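Local coordinates for serpin B3 (Homo sapiens, PDB 4ZK3), which belongs to the serpin family of protease inhibitors and, as squamous cell carcinoma antigen 1, probably inhibits papain-like cysteine proteases, at residues A[223-231]-A[246-257]; A[196-204]-A[363-371]. All blocks are in the same frame, centred on the assembly; numbering follows the deposited sequence. Where two conformers were deposited one is given.

Interaction 1: residues A[223-231]-A[246-257]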
# COMPACT_ATOMS: atom_id res chain seq x y z
N SER A 223 -6.75 8.97 23.41
CA SER A 223 -8.16 9.11 23.22
C SER A 223 -8.43 10.34 22.40
O SER A 223 -8.03 11.41 22.78
CB SER A 223 -8.86 9.27 24.55
OG SER A 223 -10.13 9.84 24.27
N LEU A 224 -9.13 10.21 21.28
CA LEU A 224 -9.44 11.33 20.41
C LEU A 224 -10.90 11.68 20.64
O LEU A 224 -11.79 11.40 19.82
CB LEU A 224 -9.20 10.95 18.97
CG LEU A 224 -7.92 10.17 18.65
CD1 LEU A 224 -8.02 9.79 17.18
CD2 LEU A 224 -6.64 10.95 18.94
N GLU A 225 -11.16 12.23 21.81
CA GLU A 225 -12.51 12.67 22.11
C GLU A 225 -12.70 13.90 21.26
O GLU A 225 -12.02 14.90 21.47
CB GLU A 225 -12.74 12.96 23.61
CG GLU A 225 -14.10 13.60 23.96
CD GLU A 225 -15.25 13.37 22.94
OE1 GLU A 225 -15.21 12.44 22.08
OE2 GLU A 225 -16.23 14.16 23.00
N ASP A 226 -13.61 13.82 20.31
CA ASP A 226 -13.75 14.81 19.26
C ASP A 226 -14.21 14.13 17.96
O ASP A 226 -15.17 14.58 17.33
CB ASP A 226 -12.48 15.68 19.03
CG ASP A 226 -11.24 14.86 18.62
OD1 ASP A 226 -11.37 14.02 17.71
OD2 ASP A 226 -10.12 15.08 19.15
N VAL A 227 -13.52 13.05 17.56
CA VAL A 227 -14.05 12.11 16.54
C VAL A 227 -14.62 10.87 17.20
O VAL A 227 -15.09 9.97 16.49
CB VAL A 227 -13.01 11.69 15.47
CG1 VAL A 227 -12.84 12.81 14.47
CG2 VAL A 227 -11.69 11.29 16.09
N GLN A 228 -14.59 10.86 18.54
CA GLN A 228 -15.10 9.81 19.40
C GLN A 228 -14.40 8.52 18.98
O GLN A 228 -15.02 7.58 18.54
CB GLN A 228 -16.64 9.69 19.32
CG GLN A 228 -17.47 10.88 19.87
CD GLN A 228 -17.39 12.13 18.97
OE1 GLN A 228 -17.83 12.13 17.80
NE2 GLN A 228 -16.82 13.21 19.52
N ALA A 229 -13.08 8.50 19.08
CA ALA A 229 -12.29 7.33 18.70
C ALA A 229 -11.11 7.20 19.61
O ALA A 229 -10.80 8.12 20.38
CB ALA A 229 -11.80 7.47 17.26
N LYS A 230 -10.46 6.05 19.53
CA LYS A 230 -9.20 5.83 20.18
C LYS A 230 -8.13 5.41 19.18
O LYS A 230 -8.44 4.90 18.06
CB LYS A 230 -9.34 4.79 21.25
CG LYS A 230 -10.25 5.20 22.40
CD LYS A 230 -10.50 3.98 23.27
CE LYS A 230 -11.44 4.28 24.43
NZ LYS A 230 -11.72 3.03 25.20
N VAL A 231 -6.89 5.65 19.57
CA VAL A 231 -5.68 5.30 18.77
C VAL A 231 -4.69 4.49 19.56
O VAL A 231 -4.37 4.84 20.68
CB VAL A 231 -4.94 6.56 18.25
CG1 VAL A 231 -3.82 6.18 17.32
CG2 VAL A 231 -5.88 7.38 17.45
N LEU A 246 -6.97 2.61 14.66
CA LEU A 246 -7.95 3.62 15.02
C LEU A 246 -9.31 2.98 15.14
O LEU A 246 -9.87 2.46 14.14
CB LEU A 246 -7.95 4.73 13.99
CG LEU A 246 -6.65 5.54 13.92
CD1 LEU A 246 -5.82 5.07 12.76
CD2 LEU A 246 -6.90 7.05 13.80
N LEU A 247 -9.84 3.00 16.38
CA LEU A 247 -11.06 2.33 16.79
C LEU A 247 -12.16 3.32 17.17
O LEU A 247 -11.99 4.05 18.13
CB LEU A 247 -10.73 1.45 18.00
CG LEU A 247 -11.90 0.60 18.49
CD1 LEU A 247 -12.34 -0.40 17.42
CD2 LEU A 247 -11.53 -0.08 19.78
N PRO A 248 -13.26 3.41 16.39
CA PRO A 248 -14.35 4.31 16.83
C PRO A 248 -14.86 3.84 18.20
O PRO A 248 -14.89 2.61 18.45
CB PRO A 248 -15.43 4.13 15.75
CG PRO A 248 -14.64 3.65 14.53
CD PRO A 248 -13.52 2.82 15.07
N ASN A 249 -15.24 4.78 19.06
CA ASN A 249 -15.78 4.43 20.42
C ASN A 249 -17.11 3.72 20.29
O ASN A 249 -17.38 2.82 21.05
CB ASN A 249 -16.03 5.66 21.29
CG ASN A 249 -14.79 6.43 21.56
OD1 ASN A 249 -13.70 5.87 21.56
ND2 ASN A 249 -14.95 7.75 21.82
N GLU A 250 -17.89 4.12 19.30
CA GLU A 250 -19.19 3.50 19.00
C GLU A 250 -19.19 2.59 17.76
O GLU A 250 -18.61 2.93 16.72
CB GLU A 250 -20.26 4.61 18.82
CG GLU A 250 -20.55 5.39 20.10
CD GLU A 250 -20.92 4.46 21.26
OE1 GLU A 250 -21.66 3.48 21.03
OE2 GLU A 250 -20.44 4.67 22.41
N ILE A 251 -19.92 1.47 17.87
CA ILE A 251 -19.97 0.37 16.91
C ILE A 251 -20.18 0.87 15.51
O ILE A 251 -19.62 0.32 14.56
CB ILE A 251 -21.09 -0.67 17.27
CG1 ILE A 251 -20.94 -1.13 18.72
CG2 ILE A 251 -21.12 -1.85 16.28
CD1 ILE A 251 -21.27 -2.59 19.00
N ASP A 252 -20.92 1.96 15.39
CA ASP A 252 -21.30 2.50 14.10
C ASP A 252 -20.61 3.81 13.82
O ASP A 252 -20.95 4.48 12.84
CB ASP A 252 -22.83 2.72 14.08
CG ASP A 252 -23.30 3.82 15.05
OD1 ASP A 252 -22.79 3.91 16.19
OD2 ASP A 252 -24.18 4.61 14.65
N GLY A 253 -19.65 4.20 14.64
CA GLY A 253 -19.00 5.51 14.45
C GLY A 253 -17.96 5.62 13.31
O GLY A 253 -17.39 6.68 13.13
N LEU A 254 -17.70 4.53 12.56
CA LEU A 254 -16.59 4.53 11.57
C LEU A 254 -16.78 5.57 10.48
O LEU A 254 -15.84 6.29 10.13
CB LEU A 254 -16.35 3.12 10.97
CG LEU A 254 -15.12 3.05 10.03
CD1 LEU A 254 -13.88 3.38 10.82
CD2 LEU A 254 -14.90 1.69 9.40
N GLN A 255 -18.01 5.71 9.97
CA GLN A 255 -18.29 6.63 8.86
C GLN A 255 -17.85 8.05 9.17
O GLN A 255 -17.29 8.72 8.30
CB GLN A 255 -19.76 6.59 8.42
CG GLN A 255 -19.95 6.49 6.91
CD GLN A 255 -21.16 7.28 6.41
OE1 GLN A 255 -22.10 6.70 5.89
NE2 GLN A 255 -21.12 8.60 6.57
N LYS A 256 -18.03 8.51 10.40
CA LYS A 256 -17.57 9.86 10.74
C LYS A 256 -16.05 9.93 10.74
O LYS A 256 -15.47 10.88 10.17
CB LYS A 256 -18.06 10.32 12.12
CG LYS A 256 -17.78 11.81 12.40
CD LYS A 256 -17.72 12.14 13.89
CE LYS A 256 -17.48 13.62 14.14
NZ LYS A 256 -17.77 14.06 15.54
N LEU A 257 -15.41 8.96 11.40
CA LEU A 257 -13.95 8.92 11.48
C LEU A 257 -13.37 8.97 10.08
O LEU A 257 -12.42 9.71 9.83
CB LEU A 257 -13.50 7.67 12.21
CG LEU A 257 -12.01 7.47 12.50
CD1 LEU A 257 -11.49 8.60 13.37
CD2 LEU A 257 -11.81 6.12 13.19
O HOH W 1 -12.37 8.81 22.70
O HOH W 2 -17.40 6.61 17.42

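Interaction 2: residues A[196-204]-A[363-371]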
# COMPACT_ATOMS: atom_id res chain seq x y z
N LYS A 196 -9.79 -16.44 22.12
CA LYS A 196 -11.12 -17.01 22.38
C LYS A 196 -12.06 -16.66 21.24
O LYS A 196 -11.90 -15.60 20.66
CB LYS A 196 -11.73 -16.34 23.60
CG LYS A 196 -11.47 -17.01 24.95
CD LYS A 196 -11.92 -16.10 26.12
CE LYS A 196 -13.32 -15.50 25.98
NZ LYS A 196 -14.39 -16.50 26.26
N GLU A 197 -13.06 -17.50 20.94
CA GLU A 197 -14.09 -17.13 19.96
C GLU A 197 -14.95 -16.03 20.55
O GLU A 197 -15.38 -16.14 21.68
CB GLU A 197 -14.98 -18.31 19.62
CG GLU A 197 -15.84 -18.06 18.41
CD GLU A 197 -16.95 -19.08 18.25
OE1 GLU A 197 -17.46 -19.63 19.26
OE2 GLU A 197 -17.34 -19.35 17.10
N GLU A 198 -15.21 -14.95 19.81
CA GLU A 198 -16.12 -13.91 20.27
C GLU A 198 -16.86 -13.43 19.10
O GLU A 198 -16.61 -13.83 17.95
CB GLU A 198 -15.42 -12.69 20.87
CG GLU A 198 -14.41 -13.03 21.94
CD GLU A 198 -13.86 -11.79 22.61
OE1 GLU A 198 -14.13 -10.65 22.14
OE2 GLU A 198 -13.18 -11.96 23.63
N LYS A 199 -17.82 -12.56 19.38
CA LYS A 199 -18.55 -11.93 18.32
C LYS A 199 -17.78 -10.72 17.82
O LYS A 199 -17.14 -10.05 18.58
CB LYS A 199 -19.91 -11.52 18.86
CG LYS A 199 -20.64 -12.72 19.42
CD LYS A 199 -22.04 -12.37 19.87
CE LYS A 199 -22.63 -13.55 20.63
NZ LYS A 199 -24.10 -13.39 20.70
N PHE A 200 -17.86 -10.47 16.53
CA PHE A 200 -17.43 -9.25 15.91
C PHE A 200 -18.66 -8.67 15.30
O PHE A 200 -19.36 -9.39 14.60
CB PHE A 200 -16.42 -9.50 14.76
CG PHE A 200 -15.85 -8.24 14.17
CD1 PHE A 200 -16.48 -7.62 13.15
CD2 PHE A 200 -14.67 -7.70 14.67
CE1 PHE A 200 -15.95 -6.48 12.58
CE2 PHE A 200 -14.13 -6.57 14.10
CZ PHE A 200 -14.78 -5.95 13.07
N TRP A 201 -18.94 -7.39 15.57
CA TRP A 201 -20.17 -6.74 15.10
C TRP A 201 -19.85 -5.81 13.93
O TRP A 201 -19.29 -4.75 14.15
CB TRP A 201 -20.87 -5.91 16.21
CG TRP A 201 -21.41 -6.60 17.48
CD1 TRP A 201 -20.75 -6.75 18.67
CD2 TRP A 201 -22.75 -7.12 17.72
NE1 TRP A 201 -21.56 -7.35 19.62
CE2 TRP A 201 -22.79 -7.60 19.05
CE3 TRP A 201 -23.89 -7.24 16.94
CZ2 TRP A 201 -23.93 -8.21 19.60
CZ3 TRP A 201 -25.03 -7.85 17.49
CH2 TRP A 201 -25.03 -8.32 18.80
N PRO A 202 -20.19 -6.19 12.70
CA PRO A 202 -19.99 -5.28 11.59
C PRO A 202 -20.96 -4.13 11.61
O PRO A 202 -20.61 -3.05 11.15
CB PRO A 202 -20.22 -6.15 10.37
CG PRO A 202 -19.93 -7.54 10.87
CD PRO A 202 -20.50 -7.55 12.23
N ASN A 203 -22.17 -4.40 12.13
CA ASN A 203 -23.19 -3.37 12.38
C ASN A 203 -23.65 -3.48 13.80
O ASN A 203 -23.26 -4.41 14.53
CB ASN A 203 -24.40 -3.57 11.45
CG ASN A 203 -24.02 -3.45 9.98
OD1 ASN A 203 -23.70 -2.36 9.50
ND2 ASN A 203 -24.01 -4.58 9.27
N LYS A 204 -24.49 -2.54 14.22
CA LYS A 204 -25.01 -2.54 15.59
C LYS A 204 -25.74 -3.86 15.92
O LYS A 204 -25.56 -4.45 17.01
CB LYS A 204 -25.92 -1.33 15.82
CG LYS A 204 -25.21 0.01 15.58
CD LYS A 204 -25.87 1.16 16.33
CE LYS A 204 -25.55 1.09 17.81
NZ LYS A 204 -25.97 2.32 18.52
N PHE A 363 -9.25 -1.41 24.69
CA PHE A 363 -9.17 -1.24 23.23
C PHE A 363 -9.61 -2.56 22.58
O PHE A 363 -8.80 -3.46 22.32
CB PHE A 363 -7.72 -0.85 22.85
CG PHE A 363 -7.61 -0.23 21.49
CD1 PHE A 363 -7.69 1.13 21.32
CD2 PHE A 363 -7.36 -1.03 20.38
CE1 PHE A 363 -7.58 1.68 20.07
CE2 PHE A 363 -7.25 -0.48 19.11
CZ PHE A 363 -7.38 0.88 18.95
N HIS A 364 -10.90 -2.68 22.33
CA HIS A 364 -11.49 -3.91 21.89
C HIS A 364 -11.96 -3.79 20.50
O HIS A 364 -13.00 -3.29 20.26
CB HIS A 364 -12.71 -4.23 22.75
CG HIS A 364 -12.37 -4.65 24.14
ND1 HIS A 364 -13.33 -5.00 25.07
CD2 HIS A 364 -11.17 -4.79 24.76
CE1 HIS A 364 -12.75 -5.33 26.21
NE2 HIS A 364 -11.44 -5.21 26.05
N CYS A 365 -11.20 -4.36 19.57
CA CYS A 365 -11.51 -4.28 18.16
C CYS A 365 -12.54 -5.35 17.73
O CYS A 365 -12.19 -6.29 17.03
CB CYS A 365 -10.21 -4.43 17.38
SG CYS A 365 -9.03 -3.13 17.79
N ASN A 366 -13.80 -5.18 18.17
CA ASN A 366 -14.85 -6.10 17.87
C ASN A 366 -15.90 -5.41 17.06
O ASN A 366 -17.04 -5.86 17.05
CB ASN A 366 -15.44 -6.75 19.11
CG ASN A 366 -15.91 -5.74 20.15
OD1 ASN A 366 -16.24 -4.59 19.84
ND2 ASN A 366 -15.95 -6.17 21.37
N HIS A 367 -15.52 -4.33 16.36
CA HIS A 367 -16.37 -3.68 15.38
C HIS A 367 -15.37 -2.98 14.47
O HIS A 367 -14.17 -3.05 14.75
CB HIS A 367 -17.40 -2.75 16.06
CG HIS A 367 -16.80 -1.72 16.97
ND1 HIS A 367 -16.30 -2.04 18.21
CD2 HIS A 367 -16.64 -0.39 16.82
CE1 HIS A 367 -15.82 -0.94 18.78
NE2 HIS A 367 -16.05 0.08 17.98
N PRO A 368 -15.82 -2.37 13.37
CA PRO A 368 -14.92 -1.96 12.33
C PRO A 368 -13.88 -0.97 12.76
O PRO A 368 -14.20 -0.05 13.53
CB PRO A 368 -15.84 -1.32 11.32
CG PRO A 368 -17.07 -2.10 11.44
CD PRO A 368 -17.21 -2.35 12.91
N PHE A 369 -12.65 -1.15 12.26
CA PHE A 369 -11.54 -0.27 12.61
C PHE A 369 -10.63 0.01 11.41
O PHE A 369 -10.68 -0.74 10.43
CB PHE A 369 -10.73 -0.85 13.78
CG PHE A 369 -10.12 -2.23 13.49
CD1 PHE A 369 -8.87 -2.35 12.87
CD2 PHE A 369 -10.80 -3.39 13.86
CE1 PHE A 369 -8.30 -3.59 12.62
CE2 PHE A 369 -10.23 -4.65 13.64
CZ PHE A 369 -8.99 -4.76 13.00
N LEU A 370 -9.83 1.11 11.50
CA LEU A 370 -8.77 1.42 10.54
C LEU A 370 -7.40 1.01 11.06
O LEU A 370 -7.17 0.96 12.26
CB LEU A 370 -8.77 2.89 10.18
CG LEU A 370 -10.13 3.43 9.76
CD1 LEU A 370 -10.15 4.97 9.89
CD2 LEU A 370 -10.55 3.01 8.36
N PHE A 371 -6.50 0.58 10.18
CA PHE A 371 -5.21 0.19 10.69
C PHE A 371 -4.21 0.49 9.60
O PHE A 371 -4.55 0.55 8.38
CB PHE A 371 -5.23 -1.28 11.15
CG PHE A 371 -5.47 -2.26 10.01
CD1 PHE A 371 -6.76 -2.54 9.56
CD2 PHE A 371 -4.41 -2.92 9.39
CE1 PHE A 371 -7.02 -3.40 8.49
CE2 PHE A 371 -4.66 -3.79 8.30
CZ PHE A 371 -5.97 -4.01 7.84
O HOH W 3 -16.43 -9.49 21.15

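Interaction 1: residues A[223-231]-A[246-257]
Lys230 and Leu247 form the hydrogen-bonded pair at the open end of the antiparallel hairpin 229-235/241-248, part of serpin sheet B. Lys230 N donates to Leu247 O over 2.9 Å, and Leu247 N returns an equal bond to Lys230 O. Flanking them, Ala229-Pro248 and Val231-Leu246 are non-hydrogen-bonded pairs. Val231 CG2 rests 3.8 Å from Leu246 CD2, the two side chains running alongside each other from the same face of the sheet.

Where the strand begins, the hairpin 206-224/229-235 carries a G1 bulge: Gln228 and Ala229 both face Leu224, with Gln228 taking a left-handed backbone (phi 56°) and Ala229 belonging to both pairings. This leaves Gln228 O turned to the other segment, where Asn249 N reaches it at 2.9 Å along a nearly straight N-H...O line (173°). The same carbonyl accepts a second hydrogen bond, from a water that in turn accepts from Glu250 N. A second water gives to Ala229 O, takes from Asn249 ND2 and bonds Ser223 OG. The Asn249 amide lies across the shaft of Lys230, OD1 3.6 Å from Lys230 CG, while the amine of Lys230 travels on to Glu362 O.

On the buried side, Leu257 CD1 meets Val227 CG2 at 3.8 Å, their side chains at about a right angle, and Trp269 of helix 263-269 packs against Val227.

From helix 254-260 the extended chain of Lys256 reaches back to the bulge loop, where NZ donates to Asp226 O, tilted somewhat from its carbonyl plane. The bent Gln228 side chain, its NE2 donating to Glu225 OE1, offers its amide oxygen to the same ammonium: Lys256 NZ sits 3.0 Å from Gln228 OE1, in the carbonyl plane and on a lone pair.

Interaction 2: residues A[196-204]-A[363-371]
Phe200 has chi1 at -175°, its CG trans to its own N, and this carries the ring across the 363-371 segment, while Asn366 folds its CG in between its own N and carbonyl carbon (chi1 54°), which turns OD1 toward His367. One face of the Phe200 ring is laid over the backbone of Asn366 and His367; Asn366 C stands 3.5 Å from Phe200 CD2, near the rim. The edge of that ring meets Cys365 O, 3.5 Å from Phe200 CE2. No polar partner is found for this buried carbonyl, though the slightly positive ring edge may partly compensate it. Cys365 is the centre of an inverse gamma turn, closed by Asn366 N on His364 O. Phe369 CE2 also meets the edge, and Phe387 packs edge-to-face on Phe200.

A single direct hydrogen bond crosses the contact: Trp201 N to Asn366 O, 2.9 Å and nearly straight (177°). Beyond it, Trp201 O lies 3.3 Å from His367 CA in a CA-H...O contact, and Pro368 CD also touches this oxygen. A water bridges Lys199 O and Glu198 OE1, with a weaker link to Asn366 ND2.

His367 is held at both nitrogens. ND1 donates in the ring plane to Asn366 OD1 (3.0 Å), and NE2 donates to Pro248 O; two donors would be consistent with a protonated imidazole in this low-pH crystal. The arrangement belongs to the serpin fold, where the outer strand of sheet C, 196-201, is packed by its aromatic ring onto the linker between a sheet C strand, 361-364, and a sheet B strand, 369-375.

Overall arrangement
Following the chain from the N terminus, strand 196-201 comes first and turns back into the long strand 206-224, which leads into the bulge of 223-231. Interaction 1 then closes a short loop, 14 residues of mostly strand, and runs on into helix 254-260. Interaction 2 closes only much later, 158 residues beyond its first segment, so interaction 1 is nested inside it. Their centres lie 13 Å apart, and they touch directly: Leu246 N probably bonds to Leu370 O, joining strands 241-248 and 369-375, and Ile251 packs on His367. Together they tie sheet B to sheet C beside the turn leading into helix 254-260.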